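Local coordinates for protein transcription regulator AcaB (Escherichia coli, PDB 6N8B) that probably regulates transcription of conjugation genes carried by IncC plasmids, in whose transfer it plays a crucial role, at residues Ala34-Phe42 with Thr106-Glu114. Numbering follows the deposited sequence.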
loop_
_atom_site.group_PDB
_atom_site.type_symbol
_atom_site.label_atom_id
_atom_site.label_comp_id
_atom_site.label_asym_id
_atom_site.label_seq_id
_atom_site.Cartn_x
_atom_site.Cartn_y
_atom_site.Cartn_z
ATOM N N ALA A 34 10.019 -1.526 4.812
ATOM C CA ALA A 34 9.328 -0.541 3.990
ATOM C C ALA A 34 9.973 -0.400 2.618
ATOM O O ALA A 34 9.272 -0.145 1.632
ATOM C CB ALA A 34 9.288 0.806 4.709
ATOM N N GLN A 35 11.295 -0.569 2.527
ATOM C CA GLN A 35 11.951 -0.551 1.223
ATOM C C GLN A 35 11.427 -1.669 0.334
ATOM O O GLN A 35 11.105 -1.445 -0.839
ATOM C CB GLN A 35 13.466 -0.665 1.387
ATOM C CG GLN A 35 14.148 0.625 1.787
ATOM C CD GLN A 35 15.639 0.460 1.966
ATOM O OE1 GLN A 35 16.194 -0.606 1.698
ATOM N NE2 GLN A 35 16.304 1.527 2.396
ATOM N N ARG A 36 11.329 -2.883 0.879
ATOM C CA ARG A 36 10.902 -4.017 0.067
ATOM C C ARG A 36 9.445 -3.870 -0.357
ATOM O O ARG A 36 9.111 -4.086 -1.525
ATOM C CB ARG A 36 11.130 -5.330 0.817
ATOM C CG ARG A 36 12.517 -5.920 0.595
ATOM C CD ARG A 36 12.788 -6.126 -0.911
ATOM N NE ARG A 36 12.510 -7.492 -1.327
ATOM C CZ ARG A 36 12.370 -7.878 -2.591
ATOM N NH1 ARG A 36 12.124 -9.154 -2.871
ATOM N NH2 ARG A 36 12.455 -6.994 -3.580
ATOM N N VAL A 37 8.568 -3.484 0.573
ATOM C CA VAL A 37 7.168 -3.228 0.231
ATOM C C VAL A 37 7.074 -2.228 -0.915
ATOM O O VAL A 37 6.328 -2.426 -1.880
ATOM C CB VAL A 37 6.401 -2.729 1.468
ATOM C CG1 VAL A 37 5.048 -2.164 1.067
ATOM C CG2 VAL A 37 6.237 -3.848 2.470
ATOM N N MET A 38 7.843 -1.143 -0.825
ATOM C CA MET A 38 7.829 -0.133 -1.878
ATOM C C MET A 38 8.284 -0.708 -3.214
ATOM O O MET A 38 7.654 -0.465 -4.249
ATOM C CB MET A 38 8.709 1.049 -1.459
ATOM C CG MET A 38 9.147 1.976 -2.584
ATOM S SD MET A 38 7.832 2.916 -3.371
ATOM C CE MET A 38 7.427 4.122 -2.134
ATOM N N GLU A 39 9.347 -1.507 -3.210
ATOM C CA GLU A 39 9.929 -1.940 -4.475
ATOM C C GLU A 39 9.077 -2.980 -5.191
ATOM O O GLU A 39 9.062 -3.007 -6.427
ATOM C CB GLU A 39 11.349 -2.452 -4.255
ATOM C CG GLU A 39 12.324 -1.321 -3.999
ATOM C CD GLU A 39 13.625 -1.792 -3.409
ATOM O OE1 GLU A 39 13.813 -3.021 -3.291
ATOM O OE2 GLU A 39 14.459 -0.931 -3.059
ATOM N N ARG A 40 8.377 -3.849 -4.464
ATOM C CA ARG A 40 7.608 -4.888 -5.137
ATOM C C ARG A 40 6.139 -4.535 -5.332
ATOM O O ARG A 40 5.461 -5.217 -6.107
ATOM C CB ARG A 40 7.704 -6.230 -4.388
ATOM C CG ARG A 40 7.503 -6.170 -2.889
ATOM C CD ARG A 40 8.100 -7.397 -2.206
ATOM N NE ARG A 40 7.212 -8.558 -2.259
ATOM C CZ ARG A 40 6.646 -9.121 -1.192
ATOM N NH1 ARG A 40 6.886 -8.643 0.023
ATOM N NH2 ARG A 40 5.851 -10.173 -1.338
ATOM N N SER A 41 5.628 -3.494 -4.675
ATOM C CA SER A 41 4.199 -3.220 -4.750
ATOM C C SER A 41 3.829 -1.860 -5.327
ATOM O O SER A 41 2.768 -1.751 -5.940
ATOM C CB SER A 41 3.549 -3.347 -3.363
ATOM O OG SER A 41 3.747 -2.173 -2.599
ATOM N N PHE A 42 4.655 -0.827 -5.158
ATOM C CA PHE A 42 4.186 0.536 -5.406
ATOM C C PHE A 42 3.808 0.755 -6.867
ATOM O O PHE A 42 2.672 1.132 -7.175
ATOM C CB PHE A 42 5.238 1.556 -4.979
ATOM C CG PHE A 42 4.786 2.981 -5.134
ATOM C CD1 PHE A 42 3.970 3.569 -4.180
ATOM C CD2 PHE A 42 5.162 3.725 -6.237
ATOM C CE1 PHE A 42 3.545 4.874 -4.322
ATOM C CE2 PHE A 42 4.738 5.034 -6.384
ATOM C CZ PHE A 42 3.928 5.608 -5.425
ATOM N N THR A 106 21.748 1.810 8.016
ATOM C CA THR A 106 22.994 1.649 7.278
ATOM C C THR A 106 22.835 1.905 5.785
ATOM O O THR A 106 23.831 2.188 5.112
ATOM C CB THR A 106 23.557 0.247 7.509
ATOM O OG1 THR A 106 22.595 -0.730 7.091
ATOM C CG2 THR A 106 23.874 0.035 8.986
ATOM N N ASN A 107 21.623 1.810 5.246
ATOM C CA ASN A 107 21.387 2.064 3.824
ATOM C C ASN A 107 19.937 2.462 3.596
ATOM O O ASN A 107 19.101 1.637 3.205
ATOM C CB ASN A 107 21.749 0.843 2.976
ATOM C CG ASN A 107 21.640 1.113 1.479
ATOM O OD1 ASN A 107 22.361 1.950 0.935
ATOM N ND2 ASN A 107 20.740 0.397 0.807
ATOM N N PRO A 108 19.592 3.721 3.835
ATOM C CA PRO A 108 18.286 4.212 3.394
ATOM C C PRO A 108 18.326 4.475 1.897
ATOM O O PRO A 108 19.380 4.735 1.314
ATOM C CB PRO A 108 18.088 5.514 4.184
ATOM C CG PRO A 108 19.255 5.596 5.151
ATOM C CD PRO A 108 20.346 4.760 4.556
ATOM N N ASN A 109 17.151 4.427 1.278
ATOM C CA ASN A 109 17.032 4.701 -0.145
ATOM C C ASN A 109 16.002 5.792 -0.393
ATOM O O ASN A 109 15.067 5.982 0.388
ATOM C CB ASN A 109 16.652 3.433 -0.939
ATOM C CG ASN A 109 17.732 2.361 -0.892
ATOM O OD1 ASN A 109 18.851 2.609 -0.440
ATOM N ND2 ASN A 109 17.402 1.163 -1.369
ATOM N N GLU A 110 16.184 6.500 -1.501
ATOM C CA GLU A 110 15.270 7.541 -1.943
ATOM C C GLU A 110 14.608 7.090 -3.235
ATOM O O GLU A 110 15.293 6.671 -4.172
ATOM C CB GLU A 110 16.012 8.863 -2.157
ATOM C CG GLU A 110 16.424 9.551 -0.870
ATOM C CD GLU A 110 17.187 10.831 -1.121
ATOM O OE1 GLU A 110 17.223 11.694 -0.217
ATOM O OE2 GLU A 110 17.764 10.967 -2.220
ATOM N N TYR A 111 13.283 7.160 -3.277
ATOM C CA TYR A 111 12.521 6.789 -4.460
ATOM C C TYR A 111 11.828 8.017 -5.031
ATOM O O TYR A 111 11.137 8.740 -4.306
ATOM C CB TYR A 111 11.480 5.712 -4.138
ATOM C CG TYR A 111 12.044 4.442 -3.539
ATOM C CD1 TYR A 111 12.196 4.304 -2.164
ATOM C CD2 TYR A 111 12.414 3.378 -4.350
ATOM C CE1 TYR A 111 12.707 3.140 -1.616
ATOM C CE2 TYR A 111 12.923 2.214 -3.811
ATOM C CZ TYR A 111 13.068 2.099 -2.444
ATOM O OH TYR A 111 13.576 0.943 -1.902
ATOM N N THR A 112 12.017 8.247 -6.326
ATOM C CA THR A 112 11.274 9.271 -7.045
ATOM C C THR A 112 9.939 8.676 -7.474
ATOM O O THR A 112 9.899 7.749 -8.291
ATOM C CB THR A 112 12.055 9.772 -8.258
ATOM O OG1 THR A 112 13.289 10.359 -7.829
ATOM C CG2 THR A 112 11.249 10.805 -9.018
ATOM N N ILE A 113 8.851 9.204 -6.925
ATOM C CA ILE A 113 7.514 8.693 -7.191
ATOM C C ILE A 113 6.671 9.831 -7.741
ATOM O O ILE A 113 6.847 10.994 -7.355
ATOM C CB ILE A 113 6.856 8.087 -5.934
ATOM C CG1 ILE A 113 6.528 9.173 -4.909
ATOM C CG2 ILE A 113 7.771 7.046 -5.309
ATOM C CD1 ILE A 113 5.881 8.642 -3.650
ATOM N N GLU A 114 5.772 9.496 -8.657
ATOM C CA GLU A 114 4.779 10.440 -9.131
ATOM C C GLU A 114 3.401 9.993 -8.674
ATOM O O GLU A 114 3.107 8.798 -8.601
ATOM C CB GLU A 114 4.803 10.577 -10.653
ATOM C CG GLU A 114 6.170 10.418 -11.284
ATOM C CD GLU A 114 6.083 10.231 -12.786
ATOM O OE1 GLU A 114 6.920 10.817 -13.509
ATOM O OE2 GLU A 114 5.162 9.514 -13.240
#
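Met38 lies over one face of the Tyr111 ring, and the two side chains run past each other in opposite directions. Met38 CG sits 3.7 Å from the centroid of the Tyr111 ring, almost on the ring normal, in a CH-pi contact. The bend at chi2 (67°) keeps Met38 SD above the ring, 4.8 Å from the Tyr111 centroid, in a Met-aromatic contact. Further along, the Phe42 and Ile113 side chains cross at about a right angle, with Phe42 CE2 3.7 Å from Ile113 CB.

Polar bonds lie nearer the start of the strand. Tyr111 OH is modelled donating to Glu39 OE2, at the ring edge and in its plane, but at 2.4 Å the bond is very short and its length doubtful. Gln35, extended beyond CG, carries its amide to the loop before the strand. There Gln35 NE2 donates to Asn107 O at 2.9 Å, nearly straight (164°) and onto a carbonyl lone pair. The same NE2 also hydrogen-bonds to Val29 O of strand 23-29.

The axes of segments 34-42 and 109-114 run 28° apart. Strands 109-115 and 23-29 pair antiparallel, and this sheet packs on helix 32-59 as a small beta layer on a mainly helical fold.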